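Local coordinates for RNA-binding protein Smaug (Drosophila melanogaster, PDB 1OXJ) that binds RNA through its SAM domain, which in this fragment is joined to a helical PHAT domain, at residues N70-E75 with S84-E89; D120-T125 with G140-I145; I23-N28 with D40-V45; G11-S16 with H53-C58; K63-I68 with T96-L101. All blocks are in the same frame, centred on the assembly; numbering follows the deposited sequence.

Contact 1: N70-E75 with S84-E89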
# COMPACT_ATOMS: atom_id res chain seq x y z
N ASN A 70 -9.45 5.52 -3.47
CA ASN A 70 -10.54 6.08 -4.26
C ASN A 70 -10.46 7.61 -4.19
O ASN A 70 -10.56 8.30 -5.21
CB ASN A 70 -11.88 5.59 -3.71
CG ASN A 70 -13.06 6.15 -4.47
OD1 ASN A 70 -13.20 5.93 -5.68
ND2 ASN A 70 -13.92 6.89 -3.77
N ARG A 71 -10.28 8.12 -2.98
CA ARG A 71 -10.19 9.56 -2.75
C ARG A 71 -9.01 10.18 -3.49
O ARG A 71 -9.15 11.22 -4.14
CB ARG A 71 -10.03 9.83 -1.25
CG ARG A 71 -10.04 11.30 -0.89
CD ARG A 71 -8.93 11.63 0.09
NE ARG A 71 -8.96 10.76 1.27
CZ ARG A 71 -8.03 10.77 2.21
NH1 ARG A 71 -7.00 11.60 2.12
NH2 ARG A 71 -8.12 9.94 3.25
N VAL A 72 -7.84 9.56 -3.38
CA VAL A 72 -6.65 10.07 -4.05
C VAL A 72 -6.87 10.09 -5.55
O VAL A 72 -6.54 11.07 -6.22
CB VAL A 72 -5.40 9.22 -3.71
CG1 VAL A 72 -4.24 9.60 -4.62
CG2 VAL A 72 -5.02 9.43 -2.25
N GLU A 73 -7.42 9.01 -6.08
CA GLU A 73 -7.70 8.95 -7.51
C GLU A 73 -8.54 10.16 -7.91
O GLU A 73 -8.20 10.90 -8.83
CB GLU A 73 -8.47 7.67 -7.84
CG GLU A 73 -8.85 7.55 -9.30
CD GLU A 73 -9.70 6.33 -9.59
OE1 GLU A 73 -9.33 5.23 -9.12
OE2 GLU A 73 -10.72 6.46 -10.30
N GLN A 74 -9.64 10.34 -7.19
CA GLN A 74 -10.58 11.42 -7.44
C GLN A 74 -9.97 12.82 -7.36
O GLN A 74 -10.07 13.60 -8.30
CB GLN A 74 -11.74 11.31 -6.46
CG GLN A 74 -12.80 12.37 -6.61
CD GLN A 74 -13.83 12.28 -5.50
OE1 GLN A 74 -14.47 11.25 -5.32
NE2 GLN A 74 -13.99 13.37 -4.75
N GLU A 75 -9.34 13.12 -6.23
CA GLU A 75 -8.73 14.44 -6.03
C GLU A 75 -7.56 14.76 -6.94
O GLU A 75 -7.22 15.93 -7.12
CB GLU A 75 -8.34 14.61 -4.57
CG GLU A 75 -9.54 14.75 -3.65
CD GLU A 75 -9.14 14.97 -2.21
OE1 GLU A 75 -8.32 15.88 -1.94
OE2 GLU A 75 -9.65 14.24 -1.34
N SER A 84 2.73 15.49 -4.20
CA SER A 84 3.47 15.18 -2.98
C SER A 84 2.53 14.52 -1.98
O SER A 84 2.92 13.57 -1.30
CB SER A 84 4.10 16.44 -2.37
OG SER A 84 3.10 17.35 -1.93
N THR A 85 1.30 15.00 -1.90
CA THR A 85 0.33 14.43 -0.98
C THR A 85 -0.05 13.02 -1.38
O THR A 85 -0.08 12.11 -0.54
CB THR A 85 -0.97 15.28 -0.93
OG1 THR A 85 -0.67 16.59 -0.43
CG2 THR A 85 -2.02 14.61 -0.02
N ALA A 86 -0.35 12.83 -2.66
CA ALA A 86 -0.73 11.51 -3.17
C ALA A 86 0.38 10.49 -2.92
O ALA A 86 0.11 9.35 -2.55
CB ALA A 86 -1.03 11.60 -4.67
N VAL A 87 1.63 10.90 -3.11
CA VAL A 87 2.73 9.97 -2.90
C VAL A 87 2.91 9.65 -1.42
O VAL A 87 3.33 8.55 -1.06
CB VAL A 87 4.04 10.52 -3.53
CG1 VAL A 87 5.21 9.63 -3.18
CG2 VAL A 87 3.88 10.59 -5.05
N GLU A 88 2.58 10.61 -0.55
CA GLU A 88 2.69 10.39 0.88
C GLU A 88 1.66 9.32 1.28
O GLU A 88 1.96 8.40 2.04
CB GLU A 88 2.43 11.68 1.65
CG GLU A 88 2.72 11.58 3.14
CD GLU A 88 2.38 12.86 3.89
OE1 GLU A 88 2.81 13.95 3.45
OE2 GLU A 88 1.70 12.76 4.93
N GLU A 89 0.44 9.46 0.76
CA GLU A 89 -0.61 8.47 1.05
C GLU A 89 -0.15 7.09 0.58
O GLU A 89 -0.23 6.12 1.33
CB GLU A 89 -1.90 8.83 0.32
CG GLU A 89 -2.61 10.09 0.82
CD GLU A 89 -3.25 9.91 2.19
OE1 GLU A 89 -3.88 10.86 2.68
OE2 GLU A 89 -3.14 8.81 2.77
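Val72 and Ala86 meet where helices 49-77 and 83-91 lie side by side. Val72 CG1 sits 3.8 Å from Ala86 CB, and the small alanine side chain is consistent with the near approach of the backbones here, with the CA atoms of this pair 6.2 Å apart. The other branch of the valine, Val72 CG2, rests 4.0 Å from Glu89 CG. The glutamate thus packs its aliphatic part on the valine and carries its carboxylate past it. A bend at chi2 (-72°) turns that carboxylate toward Arg71. There Arg71 NH1 and Glu89 OE1 form a salt bridge of 3.3 Å. Its hydrogen bond is weak, with an N-H...O angle of 128°, and the guanidinium and carboxylate planes are nearly perpendicular. The pairing is therefore probably more electrostatic than directional. Shortening Glu89 to an alanine would probably leave Arg71 without this charge partner and Val72 CG2 with only CB beside it. Further out, Met81 of the connecting loop touches both Val72 and Ala86, and Val118 of helix 111-127 also packs on Val72. Ile68, one turn before Val72, touches Glu89. The two segments run almost antiparallel, at 165°, with their axes 10.5 Å apart at closest approach. They form a helical hairpin in the PHAT domain, whose sequence family belongs to the same clan as the TPR helical repeats.

Contact 2: D120-T125 with G140-I145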
# COMPACT_ATOMS: atom_id res chain seq x y z
N ASP A 120 -0.90 4.80 -11.92
CA ASP A 120 -1.00 5.26 -13.31
C ASP A 120 -1.35 6.74 -13.37
O ASP A 120 -0.76 7.51 -14.14
CB ASP A 120 -2.06 4.47 -14.09
CG ASP A 120 -1.62 3.05 -14.40
OD1 ASP A 120 -0.41 2.80 -14.50
OD2 ASP A 120 -2.50 2.17 -14.56
N ILE A 121 -2.33 7.15 -12.56
CA ILE A 121 -2.74 8.55 -12.52
C ILE A 121 -1.59 9.43 -12.04
O ILE A 121 -1.32 10.48 -12.62
CB ILE A 121 -3.95 8.74 -11.59
CG1 ILE A 121 -5.13 7.93 -12.11
CG2 ILE A 121 -4.30 10.22 -11.49
CD1 ILE A 121 -6.34 7.96 -11.22
N VAL A 122 -0.91 9.00 -10.98
CA VAL A 122 0.21 9.75 -10.43
C VAL A 122 1.33 9.92 -11.45
O VAL A 122 1.75 11.05 -11.74
CB VAL A 122 0.79 9.06 -9.16
CG1 VAL A 122 2.13 9.70 -8.77
CG2 VAL A 122 -0.18 9.19 -8.01
N THR A 123 1.82 8.82 -11.99
CA THR A 123 2.91 8.90 -12.96
C THR A 123 2.49 9.68 -14.21
O THR A 123 3.32 10.31 -14.86
CB THR A 123 3.40 7.49 -13.37
OG1 THR A 123 2.34 6.76 -13.97
CG2 THR A 123 3.90 6.74 -12.14
N ASN A 124 1.20 9.64 -14.53
CA ASN A 124 0.69 10.37 -15.69
C ASN A 124 0.58 11.87 -15.41
O ASN A 124 0.90 12.70 -16.26
CB ASN A 124 -0.67 9.83 -16.12
CG ASN A 124 -0.58 8.50 -16.84
OD1 ASN A 124 -1.59 7.91 -17.21
ND2 ASN A 124 0.65 8.03 -17.06
N THR A 125 0.11 12.21 -14.21
CA THR A 125 -0.04 13.60 -13.81
C THR A 125 1.36 14.21 -13.75
O THR A 125 1.57 15.37 -14.13
CB THR A 125 -0.70 13.71 -12.43
OG1 THR A 125 -2.07 13.32 -12.53
CG2 THR A 125 -0.61 15.14 -11.90
N GLY A 140 11.63 11.15 -5.67
CA GLY A 140 12.39 10.14 -4.97
C GLY A 140 11.49 9.17 -4.22
O GLY A 140 11.72 7.95 -4.22
N VAL A 141 10.45 9.68 -3.56
CA VAL A 141 9.56 8.79 -2.84
C VAL A 141 8.83 7.88 -3.83
O VAL A 141 8.73 6.68 -3.60
CB VAL A 141 8.54 9.59 -2.00
CG1 VAL A 141 7.61 8.62 -1.26
CG2 VAL A 141 9.28 10.47 -0.99
N LEU A 142 8.36 8.45 -4.93
CA LEU A 142 7.65 7.67 -5.95
C LEU A 142 8.51 6.53 -6.50
O LEU A 142 8.03 5.43 -6.71
CB LEU A 142 7.21 8.58 -7.10
CG LEU A 142 6.50 7.86 -8.25
CD1 LEU A 142 5.27 7.12 -7.69
CD2 LEU A 142 6.09 8.86 -9.33
N MET A 143 9.79 6.80 -6.74
CA MET A 143 10.67 5.76 -7.27
C MET A 143 10.78 4.63 -6.25
O MET A 143 10.79 3.46 -6.61
CB MET A 143 12.04 6.35 -7.62
CG MET A 143 12.00 7.35 -8.78
SD MET A 143 11.55 6.63 -10.39
CE MET A 143 13.08 5.77 -10.76
N TRP A 144 10.84 4.98 -4.97
CA TRP A 144 10.91 3.97 -3.92
C TRP A 144 9.60 3.17 -3.91
O TRP A 144 9.60 1.95 -3.73
CB TRP A 144 11.09 4.64 -2.56
CG TRP A 144 11.02 3.70 -1.41
CD1 TRP A 144 12.00 2.86 -0.96
CD2 TRP A 144 9.88 3.49 -0.57
NE1 TRP A 144 11.54 2.13 0.11
CE2 TRP A 144 10.25 2.50 0.38
CE3 TRP A 144 8.59 4.04 -0.51
CZ2 TRP A 144 9.36 2.05 1.37
CZ3 TRP A 144 7.72 3.59 0.47
CH2 TRP A 144 8.11 2.60 1.40
N ILE A 145 8.48 3.85 -4.10
CA ILE A 145 7.18 3.17 -4.13
C ILE A 145 7.15 2.15 -5.28
O ILE A 145 6.76 0.99 -5.09
CB ILE A 145 6.03 4.18 -4.32
CG1 ILE A 145 5.86 5.02 -3.05
CG2 ILE A 145 4.72 3.43 -4.66
CD1 ILE A 145 4.88 6.20 -3.22
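Leu142 reaches from helix 136-150 to two neighbouring side chains of helix 111-127. All of its contact runs through one methyl, CD2. Val122 meets it tip to tip, with Val122 CG1 4.1 Å from Leu142 CD2. Thr123 lies about at a right angle to the leucine and presents its methyl, with Thr123 CG2 also 4.1 Å from Leu142 CD2. The leucine methyl is thus shared between a valine branch and a threonine methyl. CB of Leu142 already points toward the other helix, and CG anti to the backbone N (chi1 178°) carries the methyls further that way. Thr123 divides its two branches between different tasks. Its methyl faces the leucine, while its hydroxyl is hydrogen-bonded to the backbone oxygen of Ile119, in the preceding turn. The polar end is thereby satisfied inside its own helix, and the surface offered to Leu142 is apolar. No hydrogen bond crosses between the segments, and all three touching residues are buried. The CA atoms of Thr123 and Leu142 are 8.6 Å apart, so the side chains alone bridge the helices. Leu169 of helix 159-170 touches both Thr123 and Leu142. On another flank Leu76 of helix 49-77 packs on Val122. Contacts with these two further helices place the pair within the PHAT helical bundle.

Contact 3: I23-N28 with D40-V45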
# COMPACT_ATOMS: atom_id res chain seq x y z
N ILE A 23 5.46 -11.00 14.79
CA ILE A 23 5.36 -11.77 13.55
C ILE A 23 4.71 -13.15 13.73
O ILE A 23 3.90 -13.59 12.91
CB ILE A 23 6.77 -11.96 12.90
CG1 ILE A 23 6.64 -12.69 11.56
CG2 ILE A 23 7.66 -12.76 13.82
CD1 ILE A 23 5.90 -11.92 10.49
N GLU A 24 5.05 -13.85 14.82
CA GLU A 24 4.50 -15.18 15.05
C GLU A 24 2.99 -15.25 15.25
O GLU A 24 2.38 -16.29 15.01
CB GLU A 24 5.18 -15.84 16.25
CG GLU A 24 6.65 -16.17 16.02
CD GLU A 24 6.86 -17.07 14.82
OE1 GLU A 24 6.16 -18.09 14.70
OE2 GLU A 24 7.73 -16.75 13.99
N LEU A 25 2.40 -14.14 15.68
CA LEU A 25 0.96 -14.09 15.89
C LEU A 25 0.20 -14.40 14.60
O LEU A 25 -0.90 -14.95 14.65
CB LEU A 25 0.55 -12.71 16.41
CG LEU A 25 -0.95 -12.43 16.39
CD1 LEU A 25 -1.67 -13.47 17.25
CD2 LEU A 25 -1.21 -11.04 16.90
N PHE A 26 0.80 -14.04 13.47
CA PHE A 26 0.18 -14.23 12.15
C PHE A 26 0.45 -15.57 11.46
O PHE A 26 -0.07 -15.83 10.37
CB PHE A 26 0.61 -13.08 11.22
CG PHE A 26 0.23 -11.72 11.73
CD1 PHE A 26 0.97 -11.11 12.76
CD2 PHE A 26 -0.90 -11.07 11.24
CE1 PHE A 26 0.58 -9.88 13.28
CE2 PHE A 26 -1.30 -9.83 11.76
CZ PHE A 26 -0.56 -9.24 12.78
N LYS A 27 1.25 -16.42 12.10
CA LYS A 27 1.64 -17.75 11.59
C LYS A 27 0.78 -18.39 10.49
O LYS A 27 1.20 -18.47 9.33
CB LYS A 27 1.77 -18.73 12.76
CG LYS A 27 2.19 -20.14 12.36
CD LYS A 27 3.48 -20.16 11.53
CE LYS A 27 4.68 -19.61 12.30
NZ LYS A 27 4.59 -18.14 12.54
N ASN A 28 -0.39 -18.88 10.85
CA ASN A 28 -1.24 -19.50 9.83
C ASN A 28 -2.51 -18.69 9.62
O ASN A 28 -3.53 -19.22 9.17
CB ASN A 28 -1.61 -20.92 10.24
CG ASN A 28 -0.42 -21.86 10.21
OD1 ASN A 28 0.27 -21.96 9.20
ND2 ASN A 28 -0.18 -22.55 11.32
N ASP A 40 -9.14 -5.73 21.57
CA ASP A 40 -9.58 -6.64 22.62
C ASP A 40 -9.00 -8.04 22.42
O ASP A 40 -8.53 -8.68 23.36
CB ASP A 40 -11.11 -6.67 22.63
CG ASP A 40 -11.68 -7.34 23.85
OD1 ASP A 40 -11.08 -7.23 24.94
OD2 ASP A 40 -12.74 -7.98 23.72
N PHE A 41 -9.03 -8.51 21.17
CA PHE A 41 -8.48 -9.82 20.84
C PHE A 41 -6.98 -9.86 21.12
O PHE A 41 -6.47 -10.82 21.68
CB PHE A 41 -8.73 -10.13 19.35
CG PHE A 41 -7.80 -11.18 18.79
CD1 PHE A 41 -7.95 -12.52 19.14
CD2 PHE A 41 -6.74 -10.82 17.96
CE1 PHE A 41 -7.06 -13.48 18.67
CE2 PHE A 41 -5.85 -11.77 17.48
CZ PHE A 41 -6.00 -13.10 17.84
N LEU A 42 -6.28 -8.81 20.70
CA LEU A 42 -4.83 -8.76 20.89
C LEU A 42 -4.44 -8.79 22.36
O LEU A 42 -3.54 -9.54 22.76
CB LEU A 42 -4.26 -7.51 20.21
CG LEU A 42 -4.42 -7.48 18.69
CD1 LEU A 42 -4.03 -6.11 18.16
CD2 LEU A 42 -3.55 -8.59 18.06
N GLN A 43 -5.12 -7.99 23.18
CA GLN A 43 -4.82 -7.97 24.60
C GLN A 43 -5.03 -9.35 25.20
O GLN A 43 -4.27 -9.78 26.07
CB GLN A 43 -5.72 -6.96 25.33
CG GLN A 43 -5.40 -5.51 25.08
CD GLN A 43 -6.22 -4.58 25.97
OE1 GLN A 43 -6.14 -4.65 27.19
NE2 GLN A 43 -7.02 -3.72 25.35
N SER A 44 -6.04 -10.06 24.70
CA SER A 44 -6.37 -11.40 25.18
C SER A 44 -5.34 -12.47 24.86
O SER A 44 -5.26 -13.48 25.56
CB SER A 44 -7.72 -11.83 24.64
OG SER A 44 -8.76 -11.02 25.16
N VAL A 45 -4.56 -12.27 23.80
CA VAL A 45 -3.55 -13.27 23.45
C VAL A 45 -2.12 -12.87 23.78
O VAL A 45 -1.17 -13.35 23.17
CB VAL A 45 -3.66 -13.68 21.95
CG1 VAL A 45 -5.00 -14.37 21.70
CG2 VAL A 45 -3.54 -12.46 21.06
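Leu25 is the bump of this contact, and Phe41, Leu42 and Val45 form the hollow that takes it. The leucine stands on a 3-10 segment, 23-26, and faces helix 39-44. Its CG is anti to the backbone N (chi1 168°), which carries the forked end out to the helix. The two prongs then part. Leu25 CD2 makes the tight contact, 3.6 Å from Leu42 CD2, with the two leucine side chains crossing at about a right angle. Leu25 CD1 goes to the other side of the hollow. It lies 4.4 Å from Phe41 CZ, approaching the ring obliquely, and 4.4 Å from Val45 CG2. These two looser neighbours also touch each other. Val45 CG2 stands 4.1 Å above one face of the Phe41 ring, offset toward its rim, so the phenyl and the valine make a continuous wall. Val45 is the first residue to leave helical geometry, so one side of the hollow is supplied by the C-terminal end of this short helix. Leu42 also touches Ile37, Val47 and Leu55, which ties this contact to the core of the SAM domain, a small bundle of helices. Across the two segments every contact is between apolar side chains, with no hydrogen bond or salt bridge. The join therefore rests on shape and on partial burial of hydrocarbon, deepest at Leu42, not on directional bonds.

Contact 4: G11-S16 with H53-C58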
# COMPACT_ATOMS: atom_id res chain seq x y z
N GLY A 11 5.58 -9.77 7.24
CA GLY A 11 6.79 -9.44 7.98
C GLY A 11 7.33 -8.05 7.70
O GLY A 11 7.66 -7.30 8.62
N LEU A 12 7.43 -7.71 6.42
CA LEU A 12 7.95 -6.40 6.04
C LEU A 12 7.02 -5.30 6.55
O LEU A 12 7.48 -4.25 7.00
CB LEU A 12 8.09 -6.32 4.52
CG LEU A 12 8.71 -5.05 3.90
CD1 LEU A 12 7.73 -3.91 3.97
CD2 LEU A 12 10.01 -4.68 4.63
N TRP A 13 5.72 -5.55 6.50
CA TRP A 13 4.75 -4.56 6.97
C TRP A 13 4.95 -4.32 8.46
O TRP A 13 5.05 -3.18 8.90
CB TRP A 13 3.32 -5.06 6.70
CG TRP A 13 2.25 -4.09 7.14
CD1 TRP A 13 2.10 -2.79 6.75
CD2 TRP A 13 1.15 -4.37 8.02
NE1 TRP A 13 0.96 -2.24 7.32
CE2 TRP A 13 0.37 -3.19 8.11
CE3 TRP A 13 0.74 -5.50 8.74
CZ2 TRP A 13 -0.80 -3.12 8.88
CZ3 TRP A 13 -0.41 -5.43 9.52
CH2 TRP A 13 -1.17 -4.24 9.58
N LEU A 14 5.00 -5.39 9.24
CA LEU A 14 5.20 -5.25 10.68
C LEU A 14 6.50 -4.51 11.00
O LEU A 14 6.54 -3.68 11.91
CB LEU A 14 5.22 -6.62 11.35
CG LEU A 14 3.90 -7.40 11.34
CD1 LEU A 14 4.11 -8.75 12.03
CD2 LEU A 14 2.84 -6.60 12.08
N LYS A 15 7.56 -4.84 10.28
CA LYS A 15 8.84 -4.18 10.48
C LYS A 15 8.70 -2.67 10.25
O LYS A 15 9.36 -1.86 10.91
CB LYS A 15 9.89 -4.75 9.51
CG LYS A 15 10.42 -6.13 9.91
CD LYS A 15 11.32 -6.72 8.84
CE LYS A 15 11.96 -8.02 9.30
NZ LYS A 15 12.79 -8.64 8.22
N SER A 16 7.82 -2.29 9.32
CA SER A 16 7.62 -0.88 9.01
C SER A 16 6.87 -0.13 10.11
O SER A 16 6.93 1.10 10.18
CB SER A 16 6.87 -0.73 7.68
OG SER A 16 5.47 -0.91 7.83
N HIS A 53 -3.40 -1.58 20.92
CA HIS A 53 -4.05 -0.39 20.41
C HIS A 53 -3.46 0.04 19.06
O HIS A 53 -4.19 0.31 18.11
CB HIS A 53 -3.93 0.76 21.42
CG HIS A 53 -4.64 2.01 20.99
ND1 HIS A 53 -6.00 2.04 20.74
CD2 HIS A 53 -4.19 3.26 20.76
CE1 HIS A 53 -6.34 3.25 20.36
NE2 HIS A 53 -5.26 4.01 20.36
N LYS A 54 -2.13 0.10 18.98
CA LYS A 54 -1.48 0.51 17.75
C LYS A 54 -1.76 -0.42 16.58
O LYS A 54 -2.10 0.03 15.49
CB LYS A 54 0.03 0.61 17.96
CG LYS A 54 0.77 1.16 16.76
CD LYS A 54 2.27 1.15 17.00
CE LYS A 54 3.02 1.79 15.85
NZ LYS A 54 4.49 1.76 16.09
N LEU A 55 -1.64 -1.73 16.80
CA LEU A 55 -1.89 -2.68 15.73
C LEU A 55 -3.36 -2.64 15.33
O LEU A 55 -3.69 -2.74 14.15
CB LEU A 55 -1.49 -4.10 16.17
CG LEU A 55 -1.62 -5.20 15.11
CD1 LEU A 55 -0.92 -4.79 13.82
CD2 LEU A 55 -1.00 -6.48 15.66
N ALA A 56 -4.25 -2.48 16.30
CA ALA A 56 -5.67 -2.42 15.99
C ALA A 56 -5.93 -1.20 15.10
O ALA A 56 -6.72 -1.27 14.16
CB ALA A 56 -6.50 -2.32 17.28
N LEU A 57 -5.25 -0.10 15.40
CA LEU A 57 -5.39 1.12 14.61
C LEU A 57 -4.89 0.90 13.19
O LEU A 57 -5.49 1.36 12.22
CB LEU A 57 -4.60 2.27 15.24
CG LEU A 57 -5.13 2.85 16.55
CD1 LEU A 57 -4.22 3.99 16.99
CD2 LEU A 57 -6.56 3.34 16.36
N CYS A 58 -3.77 0.19 13.07
CA CYS A 58 -3.19 -0.08 11.76
C CYS A 58 -4.11 -0.98 10.94
O CYS A 58 -4.26 -0.78 9.74
CB CYS A 58 -1.81 -0.74 11.92
SG CYS A 58 -0.55 0.36 12.60
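The backbone oxygen of Trp13 accepts a short hydrogen bond from Ser16 OG, with Ser16 OG and Trp13 O 2.5 Å apart. The hydroxyl lies in the carbonyl plane, on a lone pair, with a C=O...O angle of 134°. The weak backbone bond from Ser16 N reaches the same oxygen, so two groups of Ser16 reach the carbonyl of the residue that carries the contact. The Trp13 indole projects from helix 10-16 to helix 49-77. Its CG is anti to the backbone N (chi1 -179°), which sends the six-membered ring outward to the other helix. Two atoms at that far end do the touching. Trp13 CZ2 is 4.0 Å from Cys58 CB, and Trp13 CH2 is 4.3 Å from Leu55 CD1. Both partners approach the ring obliquely. They stand three residues apart, so neighbouring turns of one helix face meet the indole. This joins the first helix of the SAM domain to the long helix that closes its bundle. The same long helix also gives Trp13 contacts with Ile59 and Leu62. No hydrogen bond crosses between the two segments. Beside the apolar contact, Lys54 NZ is hydrogen-bonded to Leu17 O, just past helix 10-16. Thr96, from the loop after helix 83-91, also packs against Trp13.

Contact 5: K63-I68 with T96-L101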
# COMPACT_ATOMS: atom_id res chain seq x y z
N LYS A 63 -8.39 -1.34 6.54
CA LYS A 63 -9.76 -1.39 6.05
C LYS A 63 -10.16 -0.14 5.28
O LYS A 63 -11.08 -0.17 4.47
CB LYS A 63 -10.75 -1.60 7.21
CG LYS A 63 -10.53 -2.87 8.01
CD LYS A 63 -11.67 -3.05 9.02
CE LYS A 63 -11.27 -3.90 10.21
NZ LYS A 63 -10.33 -3.17 11.12
N GLU A 64 -9.45 0.97 5.51
CA GLU A 64 -9.75 2.22 4.82
C GLU A 64 -9.01 2.40 3.49
O GLU A 64 -9.29 3.33 2.74
CB GLU A 64 -9.44 3.41 5.72
CG GLU A 64 -10.42 3.60 6.86
CD GLU A 64 -11.86 3.62 6.39
OE1 GLU A 64 -12.19 4.40 5.47
OE2 GLU A 64 -12.68 2.84 6.93
N ARG A 65 -8.09 1.49 3.19
CA ARG A 65 -7.32 1.60 1.96
C ARG A 65 -8.14 1.88 0.70
O ARG A 65 -7.80 2.78 -0.07
CB ARG A 65 -6.47 0.35 1.76
CG ARG A 65 -5.27 0.28 2.69
CD ARG A 65 -4.54 -1.03 2.53
NE ARG A 65 -5.41 -2.17 2.85
CZ ARG A 65 -5.04 -3.43 2.71
NH1 ARG A 65 -3.83 -3.71 2.24
NH2 ARG A 65 -5.89 -4.42 3.00
N ALA A 66 -9.20 1.11 0.47
CA ALA A 66 -10.01 1.31 -0.73
C ALA A 66 -10.56 2.73 -0.82
O ALA A 66 -10.55 3.35 -1.89
CB ALA A 66 -11.16 0.30 -0.77
N ASN A 67 -11.05 3.25 0.30
CA ASN A 67 -11.59 4.62 0.32
C ASN A 67 -10.46 5.63 0.09
O ASN A 67 -10.62 6.59 -0.66
CB ASN A 67 -12.28 4.91 1.66
CG ASN A 67 -13.52 4.05 1.89
OD1 ASN A 67 -14.28 3.79 0.96
ND2 ASN A 67 -13.73 3.62 3.13
N ILE A 68 -9.33 5.42 0.76
CA ILE A 68 -8.19 6.32 0.61
C ILE A 68 -7.74 6.36 -0.84
O ILE A 68 -7.57 7.44 -1.41
CB ILE A 68 -7.01 5.87 1.49
CG1 ILE A 68 -7.34 6.10 2.97
CG2 ILE A 68 -5.75 6.64 1.08
CD1 ILE A 68 -6.41 5.39 3.92
N THR A 96 1.64 -2.63 2.84
CA THR A 96 0.55 -3.38 3.48
C THR A 96 0.21 -4.68 2.75
O THR A 96 0.40 -4.79 1.54
CB THR A 96 -0.74 -2.54 3.58
OG1 THR A 96 -1.24 -2.27 2.27
CG2 THR A 96 -0.46 -1.22 4.29
N PRO A 97 -0.32 -5.67 3.49
CA PRO A 97 -0.71 -6.96 2.91
C PRO A 97 -1.81 -6.77 1.88
O PRO A 97 -2.87 -6.21 2.18
CB PRO A 97 -1.20 -7.76 4.12
CG PRO A 97 -0.44 -7.16 5.27
CD PRO A 97 -0.48 -5.68 4.95
N MET A 98 -1.54 -7.22 0.65
CA MET A 98 -2.50 -7.10 -0.43
C MET A 98 -2.70 -8.44 -1.12
O MET A 98 -1.73 -9.14 -1.42
CB MET A 98 -2.04 -6.07 -1.47
CG MET A 98 -1.98 -4.63 -0.99
SD MET A 98 -1.59 -3.46 -2.37
CE MET A 98 -0.17 -2.59 -1.70
N LYS A 99 -3.95 -8.79 -1.36
CA LYS A 99 -4.26 -10.03 -2.05
C LYS A 99 -3.93 -9.86 -3.52
O LYS A 99 -3.78 -8.74 -4.01
CB LYS A 99 -5.75 -10.34 -1.91
CG LYS A 99 -6.23 -10.51 -0.48
CD LYS A 99 -7.67 -11.00 -0.42
CE LYS A 99 -7.76 -12.47 -0.77
NZ LYS A 99 -9.14 -13.00 -0.57
N PRO A 100 -3.79 -10.98 -4.24
CA PRO A 100 -3.48 -10.92 -5.68
C PRO A 100 -4.54 -10.11 -6.44
O PRO A 100 -5.68 -10.01 -6.00
CB PRO A 100 -3.49 -12.39 -6.09
CG PRO A 100 -2.96 -13.08 -4.85
CD PRO A 100 -3.71 -12.37 -3.74
N LEU A 101 -4.15 -9.54 -7.57
CA LEU A 101 -5.10 -8.79 -8.39
C LEU A 101 -6.21 -9.72 -8.85
O LEU A 101 -7.37 -9.31 -8.99
CB LEU A 101 -4.40 -8.19 -9.61
CG LEU A 101 -3.27 -7.19 -9.35
CD1 LEU A 101 -2.58 -6.87 -10.65
CD2 LEU A 101 -3.84 -5.93 -8.73
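Arg65 reaches from helix 49-77 to the loop segment 96-101 and carries nearly all of this contact. Its CB points toward the loop, and CG lies anti to the carbonyl carbon (chi1 -74°). Arg65 CD then passes Thr96 OG1 at 3.5 Å, as the two side chains run alongside each other, pointing opposite ways. A bend at chi3 turns the head of the arginine. NE turns back to its own helix and is hydrogen-bonded to Leu62 O. NH1 does most of the gripping. Arg65 NH1 donates to Pro97 O at 2.7 Å, nearly straight at 169°. Pro97 O lies close to the guanidinium plane, while Arg65 NH1 stands above the plane of the proline carbonyl. Arg65 NH1 also donates to Thr96 OG1 at 3.0 Å, less straight at 144°. Thr96 OG1 is itself hydrogen-bonded to Ile93 O, which helps position it. Met98 CG lies 3.8 Å from Arg65 NH1. NH2 has a weak hydrogen bond with Tyr31 OH of the SAM domain. A leucine at Arg65 would probably leave Pro97 O and Thr96 OG1 without this donor and hold the loop less firmly to the helix. The four touching residues are buried, and the arginine's polar head is met by two backbone oxygens and two hydroxyls, one of them weakly. A buried arginine thus pins an irregular linker to the long helix that runs from the SAM domain into the PHAT domain.

Helix 49-77 serves contacts 1, 4 and 5, and so runs through both domains. Contacts 3 and 4 belong to the SAM domain. Their centres are about 12 Å apart, and they touch where Leu42 CD1 lies 3.8 Å from Leu55 CB. Contacts 1 and 2 belong to the PHAT domain, with centres about 11 Å apart, and Val87 packs on Val141 and Ile145 between them. Contact 5 lies between the two groups, its centre about 14 Å from those of both contact 1 and contact 4. It touches contact 4 through Trp13 NE1 and Thr96 CG2, 3.5 Å apart. Contacts 2 and 3 are the most distant, about 35 Å between centres. No RNA is present in the structure, so none of the five contacts can be placed on the RNA-binding surface.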